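Local coordinates for protein phytochromobilin synthase (Solanum lycopersicum, PDB 6KME) that binds biliverdin IX alpha and, as a ferredoxin-dependent bilin reductase, probably reduces it to phytochromobilin, the chromophore of phytochrome, at residues 77-82 with 106-111; 38-43 with 196-201; 153-158 with 304-309. The protein carries 1 engineered substitution. All blocks are in the same frame, centred on the assembly; numbering follows the deposited sequence. Where two conformers were deposited one is given.

Contact 1: residues 77-82 with 106-111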
loop_
_atom_site.group_PDB
_atom_site.type_symbol
_atom_site.label_atom_id
_atom_site.label_comp_id
_atom_site.label_asym_id
_atom_site.label_seq_id
_atom_site.Cartn_x
_atom_site.Cartn_y
_atom_site.Cartn_z
ATOM N N GLU A 77 9.464 -13.772 -0.812
ATOM C CA GLU A 77 8.340 -14.307 -1.558
ATOM C C GLU A 77 7.866 -15.580 -0.874
ATOM O O GLU A 77 8.486 -16.064 0.083
ATOM C CB GLU A 77 8.689 -14.552 -3.037
ATOM C CG GLU A 77 9.975 -15.303 -3.303
ATOM C CD GLU A 77 10.352 -15.264 -4.777
ATOM O OE1 GLU A 77 10.888 -14.229 -5.244
ATOM O OE2 GLU A 77 10.078 -16.259 -5.478
ATOM N N ALA A 78 6.734 -16.095 -1.357
ATOM C CA ALA A 78 6.128 -17.319 -0.834
ATOM C C ALA A 78 5.295 -17.927 -1.954
ATOM O O ALA A 78 5.191 -17.356 -3.046
ATOM C CB ALA A 78 5.295 -17.037 0.425
ATOM N N HIS A 79 4.685 -19.086 -1.684
ATOM C CA HIS A 79 3.993 -19.794 -2.758
ATOM C C HIS A 79 2.913 -18.934 -3.409
ATOM O O HIS A 79 2.744 -18.964 -4.634
ATOM C CB HIS A 79 3.370 -21.096 -2.262
ATOM C CG HIS A 79 2.683 -21.858 -3.350
ATOM N ND1 HIS A 79 3.372 -22.583 -4.301
ATOM C CD2 HIS A 79 1.370 -21.974 -3.666
ATOM C CE1 HIS A 79 2.513 -23.128 -5.145
ATOM N NE2 HIS A 79 1.293 -22.782 -4.777
ATOM N N LYS A 80 2.152 -18.189 -2.610
ATOM C CA LYS A 80 1.094 -17.336 -3.150
ATOM C C LYS A 80 1.481 -15.865 -3.237
ATOM O O LYS A 80 0.705 -15.074 -3.785
ATOM C CB LYS A 80 -0.184 -17.470 -2.303
ATOM C CG LYS A 80 -0.702 -18.920 -2.217
ATOM C CD LYS A 80 -1.924 -19.025 -1.309
ATOM C CE LYS A 80 -2.376 -20.492 -1.136
ATOM N NZ LYS A 80 -3.549 -20.521 -0.209
ATOM N N ILE A 81 2.651 -15.480 -2.726
ATOM C CA ILE A 81 3.054 -14.080 -2.614
ATOM C C ILE A 81 4.165 -13.831 -3.622
ATOM O O ILE A 81 5.265 -14.388 -3.503
ATOM C CB ILE A 81 3.507 -13.740 -1.191
ATOM C CG1 ILE A 81 2.387 -14.079 -0.203
ATOM C CG2 ILE A 81 3.908 -12.256 -1.074
ATOM C CD1 ILE A 81 2.814 -14.011 1.235
ATOM N N ARG A 82 3.876 -13.003 -4.631
ATOM C CA ARG A 82 4.915 -12.592 -5.571
ATOM C C ARG A 82 6.023 -11.806 -4.870
ATOM O O ARG A 82 7.213 -12.007 -5.147
ATOM C CB ARG A 82 4.293 -11.760 -6.701
ATOM C CG ARG A 82 5.249 -11.404 -7.833
ATOM C CD ARG A 82 4.582 -10.573 -8.906
ATOM N NE ARG A 82 4.183 -9.240 -8.420
ATOM C CZ ARG A 82 5.007 -8.211 -8.263
ATOM N NH1 ARG A 82 6.296 -8.344 -8.545
ATOM N NH2 ARG A 82 4.540 -7.039 -7.824
ATOM N N PRO A 106 -0.332 -13.454 -9.637
ATOM C CA PRO A 106 -1.593 -13.200 -10.356
ATOM C C PRO A 106 -2.582 -14.357 -10.318
ATOM O O PRO A 106 -3.770 -14.141 -10.577
ATOM C CB PRO A 106 -1.126 -12.910 -11.789
ATOM C CG PRO A 106 0.279 -12.424 -11.628
ATOM C CD PRO A 106 0.847 -13.215 -10.488
ATOM N N GLU A 107 -2.138 -15.574 -10.009
ATOM C CA GLU A 107 -3.068 -16.692 -9.863
ATOM C C GLU A 107 -3.954 -16.565 -8.622
ATOM O O GLU A 107 -4.998 -17.222 -8.549
ATOM C CB GLU A 107 -2.292 -18.012 -9.812
ATOM C CG GLU A 107 -1.640 -18.429 -11.132
ATOM C CD GLU A 107 -0.380 -17.637 -11.473
ATOM O OE1 GLU A 107 0.187 -16.971 -10.574
ATOM O OE2 GLU A 107 0.046 -17.688 -12.648
ATOM N N PHE A 108 -3.565 -15.752 -7.647
ATOM C CA PHE A 108 -4.296 -15.605 -6.390
ATOM C C PHE A 108 -4.825 -14.182 -6.297
ATOM O O PHE A 108 -4.073 -13.250 -5.989
ATOM C CB PHE A 108 -3.390 -15.946 -5.215
ATOM C CG PHE A 108 -2.791 -17.320 -5.312
ATOM C CD1 PHE A 108 -3.464 -18.423 -4.806
ATOM C CD2 PHE A 108 -1.578 -17.516 -5.949
ATOM C CE1 PHE A 108 -2.920 -19.691 -4.906
ATOM C CE2 PHE A 108 -1.029 -18.782 -6.061
ATOM C CZ PHE A 108 -1.701 -19.876 -5.540
ATOM N N ASP A 109 -6.133 -14.015 -6.521
ATOM C CA ASP A 109 -6.706 -12.671 -6.642
ATOM C C ASP A 109 -6.884 -11.959 -5.298
ATOM O O ASP A 109 -7.818 -11.161 -5.129
ATOM C CB ASP A 109 -8.049 -12.748 -7.377
ATOM C CG ASP A 109 -9.139 -13.418 -6.553
ATOM O OD1 ASP A 109 -8.813 -14.186 -5.621
ATOM O OD2 ASP A 109 -10.328 -13.170 -6.847
ATOM N N LEU A 110 -5.968 -12.204 -4.360
ATOM C CA LEU A 110 -6.023 -11.590 -3.037
ATOM C C LEU A 110 -5.936 -10.068 -3.107
ATOM O O LEU A 110 -5.318 -9.505 -4.020
ATOM C CB LEU A 110 -4.870 -12.086 -2.163
ATOM C CG LEU A 110 -4.967 -13.491 -1.596
ATOM C CD1 LEU A 110 -3.571 -14.071 -1.449
ATOM C CD2 LEU A 110 -5.686 -13.423 -0.261
ATOM N N PRO A 111 -6.495 -9.379 -2.115
ATOM C CA PRO A 111 -6.170 -7.966 -1.937
ATOM C C PRO A 111 -4.678 -7.784 -1.687
ATOM O O PRO A 111 -3.976 -8.686 -1.224
ATOM C CB PRO A 111 -6.997 -7.556 -0.710
ATOM C CG PRO A 111 -8.138 -8.523 -0.673
ATOM C CD PRO A 111 -7.563 -9.829 -1.198
#

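Contact 2: residues 38-43 with 196-201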
loop_
_atom_site.group_PDB
_atom_site.type_symbol
_atom_site.label_atom_id
_atom_site.label_comp_id
_atom_site.label_asym_id
_atom_site.label_seq_id
_atom_site.Cartn_x
_atom_site.Cartn_y
_atom_site.Cartn_z
ATOM N N HIS A 38 9.005 -7.183 12.099
ATOM C CA HIS A 38 9.312 -8.446 12.770
ATOM C C HIS A 38 8.042 -9.226 13.066
ATOM O O HIS A 38 7.981 -10.446 12.852
ATOM C CB HIS A 38 10.085 -8.187 14.061
ATOM C CG HIS A 38 10.529 -9.437 14.759
ATOM N ND1 HIS A 38 9.804 -10.022 15.777
ATOM C CD2 HIS A 38 11.627 -10.212 14.588
ATOM C CE1 HIS A 38 10.435 -11.101 16.203
ATOM N NE2 HIS A 38 11.544 -11.241 15.498
ATOM N N PHE A 39 7.019 -8.536 13.582
ATOM C CA PHE A 39 5.736 -9.185 13.817
ATOM C C PHE A 39 5.216 -9.830 12.539
ATOM O O PHE A 39 4.750 -10.972 12.552
ATOM C CB PHE A 39 4.706 -8.187 14.354
ATOM C CG PHE A 39 3.302 -8.753 14.428
ATOM C CD1 PHE A 39 2.867 -9.412 15.559
ATOM C CD2 PHE A 39 2.433 -8.646 13.349
ATOM C CE1 PHE A 39 1.582 -9.946 15.624
ATOM C CE2 PHE A 39 1.156 -9.178 13.404
ATOM C CZ PHE A 39 0.727 -9.828 14.544
ATOM N N ALA A 40 5.284 -9.103 11.420
ATOM C CA ALA A 40 4.616 -9.570 10.212
ATOM C C ALA A 40 5.346 -10.754 9.607
ATOM O O ALA A 40 4.714 -11.713 9.145
ATOM C CB ALA A 40 4.501 -8.433 9.195
ATOM N N LEU A 41 6.677 -10.713 9.614
ATOM C CA LEU A 41 7.434 -11.837 9.071
ATOM C C LEU A 41 7.228 -13.095 9.902
ATOM O O LEU A 41 7.058 -14.191 9.347
ATOM C CB LEU A 41 8.917 -11.480 8.983
ATOM C CG LEU A 41 9.276 -10.262 8.126
ATOM C CD1 LEU A 41 10.792 -10.087 8.053
ATOM C CD2 LEU A 41 8.670 -10.338 6.726
ATOM N N GLU A 42 7.237 -12.965 11.235
ATOM C CA GLU A 42 6.982 -14.124 12.097
ATOM C C GLU A 42 5.591 -14.707 11.857
ATOM O O GLU A 42 5.433 -15.933 11.747
ATOM C CB GLU A 42 7.140 -13.742 13.572
ATOM C CG GLU A 42 8.542 -13.358 13.983
ATOM C CD GLU A 42 9.203 -14.427 14.819
ATOM O OE1 GLU A 42 8.988 -15.623 14.529
ATOM O OE2 GLU A 42 9.928 -14.071 15.771
ATOM N N GLU A 43 4.563 -13.846 11.808
ATOM C CA GLU A 43 3.205 -14.334 11.565
ATOM C C GLU A 43 3.101 -15.018 10.206
ATOM O O GLU A 43 2.483 -16.084 10.089
ATOM C CB GLU A 43 2.188 -13.192 11.664
ATOM C CG GLU A 43 1.882 -12.725 13.079
ATOM C CD GLU A 43 1.046 -13.702 13.907
ATOM O OE1 GLU A 43 -0.020 -14.180 13.444
ATOM O OE2 GLU A 43 1.460 -13.983 15.050
ATOM N N SER A 196 -1.829 -2.028 17.155
ATOM C CA SER A 196 -2.886 -3.038 17.234
ATOM C C SER A 196 -3.621 -3.178 15.905
ATOM O O SER A 196 -3.986 -4.290 15.505
ATOM C CB SER A 196 -3.874 -2.683 18.346
ATOM O OG SER A 196 -3.248 -2.708 19.618
ATOM N N ALA A 197 -3.844 -2.057 15.208
ATOM C CA ALA A 197 -4.526 -2.073 13.915
ATOM C C ALA A 197 -3.697 -2.796 12.856
ATOM O O ALA A 197 -4.230 -3.613 12.096
ATOM C CB ALA A 197 -4.838 -0.640 13.460
ATOM N N PHE A 198 -2.404 -2.468 12.758
ATOM C CA PHE A 198 -1.527 -3.156 11.812
ATOM C C PHE A 198 -1.592 -4.663 12.019
ATOM O O PHE A 198 -1.727 -5.427 11.056
ATOM C CB PHE A 198 -0.081 -2.658 11.958
ATOM C CG PHE A 198 0.906 -3.361 11.056
ATOM C CD1 PHE A 198 1.489 -4.565 11.440
ATOM C CD2 PHE A 198 1.258 -2.810 9.826
ATOM C CE1 PHE A 198 2.402 -5.223 10.612
ATOM C CE2 PHE A 198 2.166 -3.450 8.987
ATOM C CZ PHE A 198 2.744 -4.663 9.383
ATOM N N LYS A 199 -1.500 -5.105 13.274
ATOM C CA LYS A 199 -1.473 -6.539 13.564
ATOM C C LYS A 199 -2.811 -7.202 13.236
ATOM O O LYS A 199 -2.848 -8.270 12.606
ATOM C CB LYS A 199 -1.096 -6.759 15.030
ATOM C CG LYS A 199 0.327 -6.319 15.364
ATOM C CD LYS A 199 0.592 -6.415 16.852
ATOM C CE LYS A 199 1.920 -5.785 17.228
ATOM N NZ LYS A 199 2.195 -6.004 18.674
ATOM N N ASP A 200 -3.920 -6.572 13.646
ATOM C CA ASP A 200 -5.251 -7.084 13.329
ATOM C C ASP A 200 -5.490 -7.158 11.824
ATOM O O ASP A 200 -6.025 -8.158 11.322
ATOM C CB ASP A 200 -6.313 -6.200 13.985
ATOM C CG ASP A 200 -6.509 -6.529 15.450
ATOM O OD1 ASP A 200 -5.914 -7.531 15.902
ATOM O OD2 ASP A 200 -7.252 -5.800 16.145
ATOM N N TYR A 201 -5.122 -6.102 11.094
ATOM C CA TYR A 201 -5.308 -6.072 9.644
ATOM C C TYR A 201 -4.401 -7.088 8.955
ATOM O O TYR A 201 -4.820 -7.759 8.000
ATOM C CB TYR A 201 -5.049 -4.654 9.096
ATOM C CG TYR A 201 -6.281 -3.743 9.097
ATOM C CD1 TYR A 201 -7.028 -3.551 10.260
ATOM C CD2 TYR A 201 -6.692 -3.085 7.940
ATOM C CE1 TYR A 201 -8.167 -2.727 10.272
ATOM C CE2 TYR A 201 -7.838 -2.246 7.942
ATOM C CZ TYR A 201 -8.566 -2.086 9.111
ATOM O OH TYR A 201 -9.688 -1.278 9.132
#

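Contact 3: residues 153-158 with 304-309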
loop_
_atom_site.group_PDB
_atom_site.type_symbol
_atom_site.label_atom_id
_atom_site.label_comp_id
_atom_site.label_asym_id
_atom_site.label_seq_id
_atom_site.Cartn_x
_atom_site.Cartn_y
_atom_site.Cartn_z
ATOM N N LEU A 153 -14.278 -5.398 11.531
ATOM C CA LEU A 153 -12.898 -4.991 11.786
ATOM C C LEU A 153 -12.683 -3.525 11.405
ATOM O O LEU A 153 -12.106 -2.749 12.174
ATOM C CB LEU A 153 -11.922 -5.892 11.027
ATOM C CG LEU A 153 -10.449 -5.449 10.965
ATOM C CD1 LEU A 153 -9.786 -5.423 12.339
ATOM C CD2 LEU A 153 -9.656 -6.339 10.004
ATOM N N GLY A 154 -13.138 -3.128 10.213
ATOM C CA GLY A 154 -13.009 -1.737 9.819
ATOM C C GLY A 154 -13.752 -0.798 10.747
ATOM O O GLY A 154 -13.290 0.323 11.000
ATOM N N LEU A 155 -14.903 -1.236 11.271
ATOM C CA LEU A 155 -15.668 -0.396 12.183
ATOM C C LEU A 155 -14.931 -0.202 13.505
ATOM O O LEU A 155 -14.976 0.886 14.093
ATOM C CB LEU A 155 -17.052 -1.008 12.409
ATOM C CG LEU A 155 -18.149 -0.080 12.921
ATOM C CD1 LEU A 155 -18.324 1.104 11.991
ATOM C CD2 LEU A 155 -19.448 -0.851 13.066
ATOM N N LYS A 156 -14.235 -1.239 13.977
ATOM C CA LYS A 156 -13.497 -1.146 15.237
ATOM C C LYS A 156 -12.487 -0.007 15.210
ATOM O O LYS A 156 -12.393 0.779 16.160
ATOM C CB LYS A 156 -12.788 -2.471 15.523
ATOM C CG LYS A 156 -11.992 -2.505 16.820
ATOM C CD LYS A 156 -11.202 -3.807 16.926
ATOM C CE LYS A 156 -10.644 -4.030 18.327
ATOM N NZ LYS A 156 -9.747 -5.224 18.366
ATOM N N TYR A 157 -11.715 0.104 14.131
ATOM C CA TYR A 157 -10.636 1.082 14.108
ATOM C C TYR A 157 -11.039 2.421 13.508
ATOM O O TYR A 157 -10.404 3.437 13.815
ATOM C CB TYR A 157 -9.432 0.501 13.370
ATOM C CG TYR A 157 -8.745 -0.525 14.229
ATOM C CD1 TYR A 157 -7.959 -0.127 15.299
ATOM C CD2 TYR A 157 -8.926 -1.886 14.012
ATOM C CE1 TYR A 157 -7.347 -1.042 16.111
ATOM C CE2 TYR A 157 -8.311 -2.818 14.821
ATOM C CZ TYR A 157 -7.521 -2.385 15.869
ATOM O OH TYR A 157 -6.905 -3.286 16.692
ATOM N N SER A 158 -12.087 2.454 12.681
ATOM C CA SER A 158 -12.584 3.737 12.194
ATOM C C SER A 158 -13.038 4.625 13.347
ATOM O O SER A 158 -13.010 5.856 13.234
ATOM C CB SER A 158 -13.729 3.521 11.205
ATOM O OG SER A 158 -14.939 3.265 11.903
ATOM N N TRP A 304 -17.682 5.633 3.174
ATOM C CA TRP A 304 -18.386 4.375 3.410
ATOM C C TRP A 304 -19.153 4.474 4.715
ATOM O O TRP A 304 -18.629 5.002 5.703
ATOM C CB TRP A 304 -17.423 3.183 3.499
ATOM C CG TRP A 304 -16.720 2.871 2.231
ATOM C CD1 TRP A 304 -17.166 2.065 1.219
ATOM C CD2 TRP A 304 -15.430 3.334 1.839
ATOM N NE1 TRP A 304 -16.231 2.009 0.215
ATOM C CE2 TRP A 304 -15.156 2.783 0.570
ATOM C CE3 TRP A 304 -14.479 4.166 2.434
ATOM C CZ2 TRP A 304 -13.973 3.041 -0.115
ATOM C CZ3 TRP A 304 -13.305 4.416 1.758
ATOM C CH2 TRP A 304 -13.061 3.855 0.494
ATOM N N ASN A 305 -20.381 3.949 4.733
ATOM C CA ASN A 305 -21.146 3.957 5.971
ATOM C C ASN A 305 -20.701 2.806 6.874
ATOM O O ASN A 305 -19.759 2.067 6.567
ATOM C CB ASN A 305 -22.652 3.943 5.689
ATOM C CG ASN A 305 -23.165 2.628 5.108
ATOM O OD1 ASN A 305 -22.492 1.596 5.115
ATOM N ND2 ASN A 305 -24.400 2.667 4.623
ATOM N N ALA A 306 -21.394 2.658 8.012
ATOM C CA ALA A 306 -21.007 1.675 9.021
ATOM C C ALA A 306 -21.140 0.241 8.534
ATOM O O ALA A 306 -20.549 -0.660 9.141
ATOM C CB ALA A 306 -21.837 1.857 10.290
ATOM N N ARG A 307 -21.917 -0.001 7.480
ATOM C CA ARG A 307 -22.037 -1.337 6.914
ATOM C C ARG A 307 -21.108 -1.550 5.723
ATOM O O ARG A 307 -21.168 -2.605 5.081
ATOM C CB ARG A 307 -23.490 -1.623 6.517
ATOM C CG ARG A 307 -24.495 -1.630 7.685
ATOM C CD ARG A 307 -23.846 -1.989 9.034
ATOM N NE ARG A 307 -23.447 -3.393 9.145
ATOM C CZ ARG A 307 -22.374 -3.814 9.812
ATOM N NH1 ARG A 307 -21.577 -2.939 10.417
ATOM N NH2 ARG A 307 -22.086 -5.111 9.864
ATOM N N GLY A 308 -20.238 -0.585 5.426
ATOM C CA GLY A 308 -19.286 -0.720 4.344
ATOM C C GLY A 308 -19.826 -0.402 2.971
ATOM O O GLY A 308 -19.184 -0.755 1.973
ATOM N N GLU A 309 -20.987 0.243 2.886
ATOM C CA GLU A 309 -21.566 0.655 1.613
ATOM C C GLU A 309 -21.045 2.032 1.219
ATOM O O GLU A 309 -21.006 2.947 2.046
ATOM C CB GLU A 309 -23.091 0.668 1.711
ATOM C CG GLU A 309 -23.682 -0.710 1.975
ATOM C CD GLU A 309 -25.106 -0.655 2.498
ATOM O OE1 GLU A 309 -25.630 0.462 2.719
ATOM O OE2 GLU A 309 -25.701 -1.737 2.691
#

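Contact 1: residues 77-82 with 106-111
The aliphatic chain of K80 lies across one face of the F108 ring, the compact half of the contact. K80 CG stands over the middle of the ring, 3.6 Å from the F108 centroid and 13° off its normal, a CH-pi interaction. The methylenes on either side of CG lie over the same face, K80 CB 3.9 Å from F108 CD2 and K80 CD 3.8 Å from F108 CE1; the extension beyond CG then carries the ammonium past the ring, where K80 NZ is held by the carbonyl oxygens of M209 and S212. F108 CG, anti to the carbonyl carbon (chi1 -56°), turns the ring toward the lysine.

The solvent side is looser. The exposed H79 ring meets F108 obliquely, with H79 CD2 4.2 Å from F108 CZ, while the H79 carbonyl oxygen accepts a hydrogen bond from K105 NZ. The lysine and histidine sit in a tight reversal, in which A78 N donates to I81 O at 3.1 Å and I81 N gives a weak bond back to A78 O. The contact thus sets the hairpin turn between strands 69-77 and 81-91 against the 106-111 connection, at the same end of the antiparallel meander of bilin reductases.

Contact 2: residues 38-43 with 196-201
F39 and K199 meet through a CH-pi interaction, with the lysine methylenes laid over the face of the phenyl ring. K199 CG sits 3.5 Å from the F39 centroid, 10° off the ring normal, and K199 CB comes to 3.6 Å from F39 CZ. The extended lysine chain continues obliquely over the ring, with K199 CD 3.9 Å from F39 CE1. On the opposite face E43 CG, one helical turn on, rests toward the rim; the phenyl ring is sandwiched between two aliphatic stems, and E43 OE1 is held by Q203 NE2.

The two helices run nearly parallel, their axes 10.7 Å apart with a crossing angle of -18°. They lie side by side in the helical layer over the central antiparallel sheet, the alpha/beta/alpha sandwich of ferredoxin-dependent bilin reductases.

Purely apolar contacts fill the buried, sheet-facing part. CG anti to the backbone N (chi1 178°) carries the F198 ring toward helix 34-47, which it meets with its edge: A40 CB approaches F198 CE1 at 4.1 Å, near the ring plane, and F39 CD2 lies farther off at the same edge. F198 also packs on A115 and F117 of strand 112-119.

Contact 3: residues 153-158 with 304-309
L155 reaches the 304-309 loop with both of its methyl groups. L155 CD1 meets A306 CB at 4.0 Å, and L155 CD2 lies 4.0 Å from R307 NH1, near the guanidinium plane at its edge. The arginine is deposited in two conformers, so this second touch is less certain. CG anti to the backbone N (chi1 -160°) directs the branch point at the loop, and chi2 of 57° divides the two methyls between A306 and R307. Replacing L155 by an alanine would probably leave the A306 methyl without its apolar partner and open a gap between helix and loop.

In the next shell, N305 shapes the loop. N305 OD1 accepts from R307 N, two residues on, at 2.9 Å, which makes an Asx turn, and from E309 N at 3.0 Å, the donors coming from opposite faces of the amide plane. N305 ND2 donates to E309 OE1, while G308 N closes a type I turn onto N305 O. On the helix, S158 OG binds L155 O at 3.2 Å.

Farther out, G308 O accepts from K143 NZ of helix 141-147, and W304 packs against L172, F175, P177 and V179; helix 151-160 lies between this loop and helix 188-211.

How the contacts relate
From the N terminus, the first half of contact 2 lies on helix 34-47 and finds its partner only on helix 188-211. Contact 1 opens and closes within that long loop. Residues 153-158 then open contact 3 before contact 2 has closed, and 304-309 completes it near the C terminus, so contacts 2 and 3 cross, whereas contacts 1 and 3 follow in series. The crossing pair also touches directly: Y157 OH lies 2.6 Å from D200 OD2, a probable hydrogen bond. Contact 2 ties the N-terminal helix to helix 188-211, contact 1 joins two turns at one end of the sheet, and contact 3 fastens the C-terminal loop to helix 151-160.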